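Local coordinates for alpha-tubulin N-acetyltransferase (Danio rerio, PDB 4H6U), which catalyses transfer of the acetyl group of acetyl coenzyme A to a lysine of alpha-tubulin, as a member of the GNAT acetyltransferase clan, at residues 75-80 with 138-143; 115-120 with 145-150. The protein carries 1 engineered substitution. All coordinates share one frame; numbering follows the deposited sequence.

In the fold
Both contacts pack parts of the same chain run onto one face of the mixed sheet of the GNAT fold. In contact 1, helix 133-145 lies against strand 75-81. In contact 2, the end of that helix and the loop after it lie against the start of strand 117-124. Their centres are 12 Å apart. They meet directly: Met141 SD is 4.1 Å from Leu117 CD2, and Tyr77 OH is 3.5 Å from Lys145 CG. Neither contact centres on the cofactor. The side chains of Met141 and Leu117 lie about 10 Å and about 12 Å from acetyl coenzyme A, while Leu120 of contact 2 touches it.

Contact 1: residues 75-80 with 138-143; sequences HLYLLK and FDFMLK. With K (potassium ion), chain D.
Tyr77 and Met141 mark the closest approach of strand 75-80 to the helical turns 138-143, with CA atoms 7.8 Å apart. This is helix-on-sheet packing in the GNAT fold. Helix 133-145 lies over one face of the mixed sheet, and strand 75-81 runs between strands 18-23 and 90-99. The contact is buried, small and apolar.

Tyr77 carries the strand side. Its CG is anti to the carbonyl carbon (chi1 -54°). Its CB points toward the helix, and the ring meets Met141 and Phe140. Met141 lies over one ring face, with CB 4.1 Å above the plane of Tyr77 and displaced toward the rim. The nearest pair is Tyr77 CE2 and Met141 CG, at 3.7 Å. The Met141 chain then bends at chi2 (-87°) and chi3, and carries its end away from the strand. Phe140 approaches the ring obliquely at another rim position, on the same side of its plane as Met141, with Phe140 CD2 4.1 Å from Tyr77 CD1. It also packs on Leu22 and stacks with His144.

At the far end of the strand, a modelled potassium ion sits 2.6 Å from Lys80 NZ. An amine is an unusual ligand for potassium, so this assignment is doubtful.

His75 CD2 lies over the opposite face of the Tyr77 ring, toward its rim, and Tyr77 OH stands 3.3 Å above the centre of the His75 imidazole.

Contact 2: residues 115-120 with 145-150; sequences EPLCVL and KQVEPA
Leu117 sets its CD2 methyl against the first part of the Lys145 side chain. Leu117 CD2 is 4.0 Å from both CB and CG of Lys145, and the two side chains cross at about a right angle. The lysine takes part through its methylene groups. Its chain bends at chi2 (-54°) and chi3 beyond them.

The same Leu117 CD2 also approaches Val147 CG2, at 4.3 Å. One methyl therefore serves both residues. CG of Leu117 is anti to the backbone N (chi1 -170°), and chi2 then sets where this methyl points. The contact is apolar and partly buried. Val97, Tyr99 and Met141 also pack on Leu117.

A Schellman motif ends the helix, with Gln146, at positive phi, as its C-prime residue. Val147 N turns back to Leu142 O, and Gln146 N to Lys143 O. After this turn Val147 packs on Leu142, and it also touches Met152.

The chain then enters strand 153-155, which lies parallel to strand 117-124. Leu117 and Val119 bond through their backbones to Ala153. Strand, helix and strand thus form the beta-alpha-beta crossover typical of the GNAT core, with Leu120 in the acetyl coenzyme A pocket.

Contact 1: residues 75-80 with 138-143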
ATOM      1  N   HIS A  75      -4.370  -3.618  -4.141  1.00 33.05           N
ATOM      2  CA  HIS A  75      -3.642  -4.856  -4.348  1.00 44.58           C
ATOM      3  C   HIS A  75      -2.293  -4.546  -5.029  1.00 37.41           C
ATOM      4  O   HIS A  75      -2.247  -3.935  -6.089  1.00 28.63           O
ATOM      5  CB  HIS A  75      -4.486  -5.823  -5.202  1.00 44.01           C
ATOM      6  CG  HIS A  75      -4.091  -7.258  -5.047  1.00 43.78           C
ATOM      7  ND1 HIS A  75      -5.018  -8.283  -4.996  1.00 45.07           N
ATOM      8  CD2 HIS A  75      -2.871  -7.846  -4.933  1.00 42.15           C
ATOM      9  CE1 HIS A  75      -4.387  -9.436  -4.834  1.00 44.94           C
ATOM     10  NE2 HIS A  75      -3.085  -9.201  -4.804  1.00 42.10           N
ATOM     11  N   LEU A  76      -1.205  -4.921  -4.367  1.00 31.51           N
ATOM     12  CA  LEU A  76       0.122  -4.716  -4.898  1.00 30.42           C
ATOM     13  C   LEU A  76       0.689  -6.034  -5.412  1.00 31.36           C
ATOM     14  O   LEU A  76       0.762  -7.017  -4.650  1.00 33.62           O
ATOM     15  CB  LEU A  76       1.020  -4.167  -3.805  1.00 33.73           C
ATOM     16  CG  LEU A  76       2.466  -3.891  -4.216  1.00 40.94           C
ATOM     17  CD1 LEU A  76       2.547  -2.903  -5.381  1.00 42.14           C
ATOM     18  CD2 LEU A  76       3.209  -3.345  -2.995  1.00 42.36           C
ATOM     19  N   TYR A  77       1.069  -6.060  -6.688  1.00 28.49           N
ATOM     20  CA  TYR A  77       1.722  -7.248  -7.266  1.00 36.07           C
ATOM     21  C   TYR A  77       3.210  -6.997  -7.507  1.00 39.28           C
ATOM     22  O   TYR A  77       3.621  -6.007  -8.138  1.00 37.28           O
ATOM     23  CB  TYR A  77       1.069  -7.664  -8.604  1.00 33.62           C
ATOM     24  CG  TYR A  77      -0.421  -7.884  -8.540  1.00 38.30           C
ATOM     25  CD1 TYR A  77      -0.941  -9.155  -8.347  1.00 40.68           C
ATOM     26  CD2 TYR A  77      -1.313  -6.821  -8.639  1.00 39.79           C
ATOM     27  CE1 TYR A  77      -2.308  -9.365  -8.265  1.00 44.14           C
ATOM     28  CE2 TYR A  77      -2.680  -7.027  -8.554  1.00 40.05           C
ATOM     29  CZ  TYR A  77      -3.171  -8.294  -8.362  1.00 42.75           C
ATOM     30  OH  TYR A  77      -4.526  -8.494  -8.289  1.00 47.34           O
ATOM     31  N   LEU A  78       4.000  -7.947  -7.028  1.00 37.68           N
ATOM     32  CA  LEU A  78       5.446  -7.920  -7.218  1.00 37.40           C
ATOM     33  C   LEU A  78       5.847  -9.135  -8.054  1.00 41.97           C
ATOM     34  O   LEU A  78       5.407 -10.264  -7.791  1.00 42.40           O
ATOM     35  CB  LEU A  78       6.175  -7.968  -5.880  1.00 35.82           C
ATOM     36  CG  LEU A  78       5.773  -6.935  -4.809  1.00 38.54           C
ATOM     37  CD1 LEU A  78       6.668  -7.082  -3.611  1.00 39.60           C
ATOM     38  CD2 LEU A  78       5.863  -5.532  -5.336  1.00 37.81           C
ATOM     39  N   LEU A  79       6.690  -8.876  -9.050  1.00 39.59           N
ATOM     40  CA  LEU A  79       7.221  -9.884  -9.948  1.00 37.59           C
ATOM     41  C   LEU A  79       8.649 -10.200  -9.537  1.00 38.13           C
ATOM     42  O   LEU A  79       9.504  -9.299  -9.558  1.00 37.62           O
ATOM     43  CB  LEU A  79       7.169  -9.390 -11.407  1.00 36.01           C
ATOM     44  CG  LEU A  79       7.488 -10.399 -12.525  1.00 39.75           C
ATOM     45  CD1 LEU A  79       6.534 -11.615 -12.571  1.00 36.33           C
ATOM     46  CD2 LEU A  79       7.482  -9.651 -13.854  1.00 40.54           C
ATOM     47  N   LYS A  80       8.875 -11.462  -9.148  1.00 38.57           N
ATOM     48  CA  LYS A  80      10.169 -11.970  -8.638  1.00 44.21           C
ATOM     49  C   LYS A  80      10.922 -12.661  -9.788  1.00 47.49           C
ATOM     50  O   LYS A  80      10.393 -13.596 -10.415  1.00 37.73           O
ATOM     51  CB  LYS A  80       9.935 -12.958  -7.435  1.00 50.20           C
ATOM     52  CG  LYS A  80      11.196 -13.576  -6.677  1.00 68.71           C
ATOM     53  CD  LYS A  80      10.969 -13.971  -5.133  1.00 52.03           C
ATOM     54  CE  LYS A  80      10.005 -15.150  -4.841  1.00 94.98           C
ATOM     55  NZ  LYS A  80      10.510 -16.491  -5.292  1.00101.23           N
ATOM     56  N   PHE A 138       1.037  -7.179 -15.859  1.00 36.11           N
ATOM     57  CA  PHE A 138      -0.252  -6.638 -16.229  1.00 35.93           C
ATOM     58  C   PHE A 138      -1.171  -7.818 -16.606  1.00 37.81           C
ATOM     59  O   PHE A 138      -2.273  -7.951 -16.084  1.00 39.22           O
ATOM     60  CB  PHE A 138      -0.074  -5.632 -17.375  1.00 36.35           C
ATOM     61  CG  PHE A 138      -1.236  -4.704 -17.585  1.00 39.44           C
ATOM     62  CD1 PHE A 138      -1.572  -3.738 -16.652  1.00 43.41           C
ATOM     63  CD2 PHE A 138      -1.985  -4.786 -18.752  1.00 36.91           C
ATOM     64  CE1 PHE A 138      -2.672  -2.864 -16.861  1.00 36.86           C
ATOM     65  CE2 PHE A 138      -3.070  -3.918 -18.993  1.00 35.53           C
ATOM     66  CZ  PHE A 138      -3.409  -2.954 -18.026  1.00 33.58           C
ATOM     67  N   ASP A 139      -0.695  -8.716 -17.441  1.00 37.75           N
ATOM     68  CA  ASP A 139      -1.485  -9.895 -17.800  1.00 41.66           C
ATOM     69  C   ASP A 139      -1.901 -10.722 -16.572  1.00 39.81           C
ATOM     70  O   ASP A 139      -3.050 -11.125 -16.454  1.00 44.87           O
ATOM     71  CB  ASP A 139      -0.728 -10.796 -18.784  1.00 39.10           C
ATOM     72  CG  ASP A 139      -0.685 -10.226 -20.201  1.00 45.26           C
ATOM     73  OD1 ASP A 139      -1.372  -9.212 -20.478  1.00 44.90           O
ATOM     74  OD2 ASP A 139       0.023 -10.818 -21.058  1.00 50.83           O
ATOM     75  N   PHE A 140      -0.995 -10.913 -15.620  1.00 33.13           N
ATOM     76  CA  PHE A 140      -1.356 -11.653 -14.428  1.00 34.96           C
ATOM     77  C   PHE A 140      -2.501 -10.958 -13.657  1.00 36.50           C
ATOM     78  O   PHE A 140      -3.466 -11.610 -13.232  1.00 34.35           O
ATOM     79  CB  PHE A 140      -0.139 -11.851 -13.533  1.00 36.33           C
ATOM     80  CG  PHE A 140      -0.421 -12.718 -12.333  1.00 42.07           C
ATOM     81  CD1 PHE A 140      -0.183 -14.070 -12.377  1.00 40.82           C
ATOM     82  CD2 PHE A 140      -1.004 -12.175 -11.190  1.00 42.37           C
ATOM     83  CE1 PHE A 140      -0.464 -14.898 -11.278  1.00 44.82           C
ATOM     84  CE2 PHE A 140      -1.309 -12.971 -10.086  1.00 41.48           C
ATOM     85  CZ  PHE A 140      -1.048 -14.346 -10.127  1.00 47.83           C
ATOM     86  N   MET A 141      -2.418  -9.642 -13.524  1.00 35.85           N
ATOM     87  CA  MET A 141      -3.452  -8.876 -12.808  1.00 37.01           C
ATOM     88  C   MET A 141      -4.803  -8.984 -13.549  1.00 38.39           C
ATOM     89  O   MET A 141      -5.831  -9.270 -12.948  1.00 41.52           O
ATOM     90  CB  MET A 141      -3.009  -7.413 -12.650  1.00 35.69           C
ATOM     91  CG  MET A 141      -4.018  -6.485 -11.946  1.00 38.28           C
ATOM     92  SD  MET A 141      -5.227  -5.757 -13.087  1.00 40.00           S
ATOM     93  CE  MET A 141      -4.190  -4.785 -14.139  1.00 30.75           C
ATOM     94  N   LEU A 142      -4.798  -8.776 -14.862  1.00 39.46           N
ATOM     95  CA  LEU A 142      -6.026  -8.876 -15.644  1.00 40.22           C
ATOM     96  C   LEU A 142      -6.710 -10.254 -15.486  1.00 42.92           C
ATOM     97  O   LEU A 142      -7.926 -10.324 -15.276  1.00 43.61           O
ATOM     98  CB  LEU A 142      -5.737  -8.602 -17.127  1.00 40.90           C
ATOM     99  CG  LEU A 142      -5.142  -7.220 -17.462  1.00 37.82           C
ATOM    100  CD1 LEU A 142      -4.682  -7.159 -18.918  1.00 34.58           C
ATOM    101  CD2 LEU A 142      -6.091  -6.072 -17.148  1.00 38.95           C
ATOM    102  N   LYS A 143      -5.944 -11.336 -15.576  1.00 44.59           N
ATOM    103  CA  LYS A 143      -6.514 -12.669 -15.443  1.00 49.20           C
ATOM    104  C   LYS A 143      -7.168 -12.821 -14.059  1.00 48.51           C
ATOM    105  O   LYS A 143      -8.326 -13.257 -13.950  1.00 51.27           O
ATOM    106  CB  LYS A 143      -5.453 -13.776 -15.667  1.00 46.90           C
TER
HETATM  107  K     K D 202       8.911 -18.193  -4.209  1.00 61.37           K

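Contact 2: residues 115-120 with 145-150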
ATOM      1  N   GLU A 115     -17.239   3.203 -10.013  1.00 53.28           N
ATOM      2  CA  GLU A 115     -16.142   2.768  -9.149  1.00 51.04           C
ATOM      3  C   GLU A 115     -15.392   1.576  -9.743  1.00 46.07           C
ATOM      4  O   GLU A 115     -15.515   0.457  -9.283  1.00 42.48           O
ATOM      5  CB  GLU A 115     -16.659   2.432  -7.743  1.00 55.22           C
ATOM      6  CG  GLU A 115     -15.496   2.197  -6.762  1.00 58.46           C
ATOM      7  CD  GLU A 115     -15.910   1.841  -5.350  1.00 62.99           C
ATOM      8  OE1 GLU A 115     -17.119   1.822  -5.044  1.00 53.05           O
ATOM      9  OE2 GLU A 115     -14.994   1.556  -4.549  1.00 65.72           O
ATOM     10  N   PRO A 116     -14.598   1.840 -10.781  1.00 43.04           N
ATOM     11  CA  PRO A 116     -13.827   0.845 -11.534  1.00 40.93           C
ATOM     12  C   PRO A 116     -12.545   0.504 -10.829  1.00 43.70           C
ATOM     13  O   PRO A 116     -12.160   1.198  -9.881  1.00 45.94           O
ATOM     14  CB  PRO A 116     -13.497   1.569 -12.838  1.00 34.79           C
ATOM     15  CG  PRO A 116     -13.337   3.024 -12.394  1.00 35.74           C
ATOM     16  CD  PRO A 116     -14.356   3.211 -11.267  1.00 37.78           C
ATOM     17  N   LEU A 117     -11.893  -0.550 -11.309  1.00 40.76           N
ATOM     18  CA  LEU A 117     -10.571  -0.894 -10.852  1.00 40.47           C
ATOM     19  C   LEU A 117      -9.573   0.048 -11.514  1.00 37.37           C
ATOM     20  O   LEU A 117      -9.666   0.293 -12.716  1.00 35.82           O
ATOM     21  CB  LEU A 117     -10.240  -2.344 -11.229  1.00 40.53           C
ATOM     22  CG  LEU A 117      -8.964  -2.864 -10.581  1.00 40.86           C
ATOM     23  CD1 LEU A 117      -9.243  -3.064  -9.107  1.00 44.00           C
ATOM     24  CD2 LEU A 117      -8.529  -4.160 -11.219  1.00 46.45           C
ATOM     25  N   CYS A 118      -8.663   0.622 -10.737  1.00 39.12           N
ATOM     26  CA  CYS A 118      -7.710   1.579 -11.302  1.00 42.94           C
ATOM     27  C   CYS A 118      -6.311   1.071 -11.160  1.00 39.32           C
ATOM     28  O   CYS A 118      -5.968   0.414 -10.169  1.00 40.14           O
ATOM     29  CB  CYS A 118      -7.795   2.919 -10.581  1.00 44.15           C
ATOM     30  SG  CYS A 118      -9.396   3.633 -10.579  1.00 39.00           S
ATOM     31  N   VAL A 119      -5.481   1.435 -12.121  1.00 36.52           N
ATOM     32  CA  VAL A 119      -4.048   1.259 -11.951  1.00 36.15           C
ATOM     33  C   VAL A 119      -3.503   2.487 -11.252  1.00 33.75           C
ATOM     34  O   VAL A 119      -3.751   3.604 -11.701  1.00 31.98           O
ATOM     35  CB  VAL A 119      -3.303   1.046 -13.277  1.00 33.66           C
ATOM     36  CG1 VAL A 119      -1.800   0.891 -13.001  1.00 32.25           C
ATOM     37  CG2 VAL A 119      -3.863  -0.155 -13.997  1.00 29.92           C
ATOM     38  N   LEU A 120      -2.826   2.273 -10.125  1.00 35.71           N
ATOM     39  CA  LEU A 120      -2.300   3.354  -9.276  1.00 33.58           C
ATOM     40  C   LEU A 120      -0.782   3.509  -9.384  1.00 36.43           C
ATOM     41  O   LEU A 120      -0.249   4.583  -9.163  1.00 36.15           O
ATOM     42  CB  LEU A 120      -2.725   3.107  -7.818  1.00 30.56           C
ATOM     43  CG  LEU A 120      -4.249   2.961  -7.649  1.00 32.42           C
ATOM     44  CD1 LEU A 120      -4.688   2.536  -6.266  1.00 34.24           C
ATOM     45  CD2 LEU A 120      -4.909   4.245  -8.009  1.00 32.48           C
ATOM     46  N   LYS A 145      -7.878 -10.543 -11.528  1.00 37.17           N
ATOM     47  CA  LYS A 145      -8.931  -9.581 -11.226  1.00 42.19           C
ATOM     48  C   LYS A 145     -10.113  -9.703 -12.179  1.00 42.13           C
ATOM     49  O   LYS A 145     -11.142  -9.037 -11.979  1.00 38.64           O
ATOM     50  CB  LYS A 145      -8.400  -8.141 -11.281  1.00 39.19           C
ATOM     51  CG  LYS A 145      -7.390  -7.870 -10.215  1.00 42.30           C
ATOM     52  CD  LYS A 145      -8.016  -8.240  -8.870  1.00 42.85           C
ATOM     53  CE  LYS A 145      -8.098  -7.107  -7.903  1.00 44.10           C
ATOM     54  NZ  LYS A 145      -9.142  -7.488  -6.885  1.00 53.78           N
ATOM     55  N   GLN A 146      -9.933 -10.516 -13.228  1.00 43.76           N
ATOM     56  CA  GLN A 146     -10.930 -10.735 -14.289  1.00 47.79           C
ATOM     57  C   GLN A 146     -11.566  -9.491 -14.911  1.00 46.03           C
ATOM     58  O   GLN A 146     -12.786  -9.362 -14.963  1.00 48.92           O
ATOM     59  CB  GLN A 146     -12.031 -11.637 -13.762  1.00 53.29           C
ATOM     60  CG  GLN A 146     -11.576 -13.050 -13.589  1.00 64.32           C
ATOM     61  CD  GLN A 146     -12.406 -13.777 -12.589  1.00 74.94           C
ATOM     62  OE1 GLN A 146     -12.597 -13.303 -11.468  1.00 78.50           O
ATOM     63  NE2 GLN A 146     -12.921 -14.930 -12.977  1.00 80.49           N
ATOM     64  N   VAL A 147     -10.713  -8.583 -15.359  1.00 43.52           N
ATOM     65  CA  VAL A 147     -11.108  -7.356 -16.047  1.00 44.51           C
ATOM     66  C   VAL A 147     -10.346  -7.236 -17.342  1.00 42.00           C
ATOM     67  O   VAL A 147      -9.256  -7.799 -17.498  1.00 40.00           O
ATOM     68  CB  VAL A 147     -10.807  -6.097 -15.210  1.00 42.38           C
ATOM     69  CG1 VAL A 147     -11.516  -6.198 -13.870  1.00 48.09           C
ATOM     70  CG2 VAL A 147      -9.305  -5.923 -15.030  1.00 37.10           C
ATOM     71  N   GLU A 148     -10.905  -6.464 -18.256  1.00 43.43           N
ATOM     72  CA  GLU A 148     -10.192  -6.139 -19.476  1.00 44.25           C
ATOM     73  C   GLU A 148      -9.620  -4.747 -19.303  1.00 40.25           C
ATOM     74  O   GLU A 148     -10.092  -3.936 -18.498  1.00 37.04           O
ATOM     75  CB  GLU A 148     -11.100  -6.218 -20.724  1.00 50.64           C
ATOM     76  CG  GLU A 148     -11.795  -7.547 -21.018  1.00 61.84           C
ATOM     77  CD  GLU A 148     -10.880  -8.594 -21.696  1.00 73.59           C
ATOM     78  OE1 GLU A 148      -9.696  -8.283 -21.970  1.00 75.75           O
ATOM     79  OE2 GLU A 148     -11.355  -9.725 -21.979  1.00 78.68           O
ATOM     80  N   PRO A 149      -8.569  -4.472 -20.048  1.00 39.96           N
ATOM     81  CA  PRO A 149      -7.864  -3.203 -19.897  1.00 35.44           C
ATOM     82  C   PRO A 149      -8.780  -1.988 -20.117  1.00 38.75           C
ATOM     83  O   PRO A 149      -8.616  -0.953 -19.452  1.00 36.64           O
ATOM     84  CB  PRO A 149      -6.773  -3.285 -20.981  1.00 38.77           C
ATOM     85  CG  PRO A 149      -6.590  -4.792 -21.237  1.00 38.99           C
ATOM     86  CD  PRO A 149      -7.916  -5.406 -20.986  1.00 38.72           C
ATOM     87  N   ALA A 150      -9.749  -2.113 -21.025  1.00 42.52           N
ATOM     88  CA  ALA A 150     -10.662  -0.994 -21.302  1.00 40.22           C
ATOM     89  C   ALA A 150     -11.680  -0.738 -20.190  1.00 38.12           C
ATOM     90  O   ALA A 150     -12.234   0.357 -20.120  1.00 38.82           O
ATOM     91  CB  ALA A 150     -11.370  -1.209 -22.603  1.00 42.28           C
TER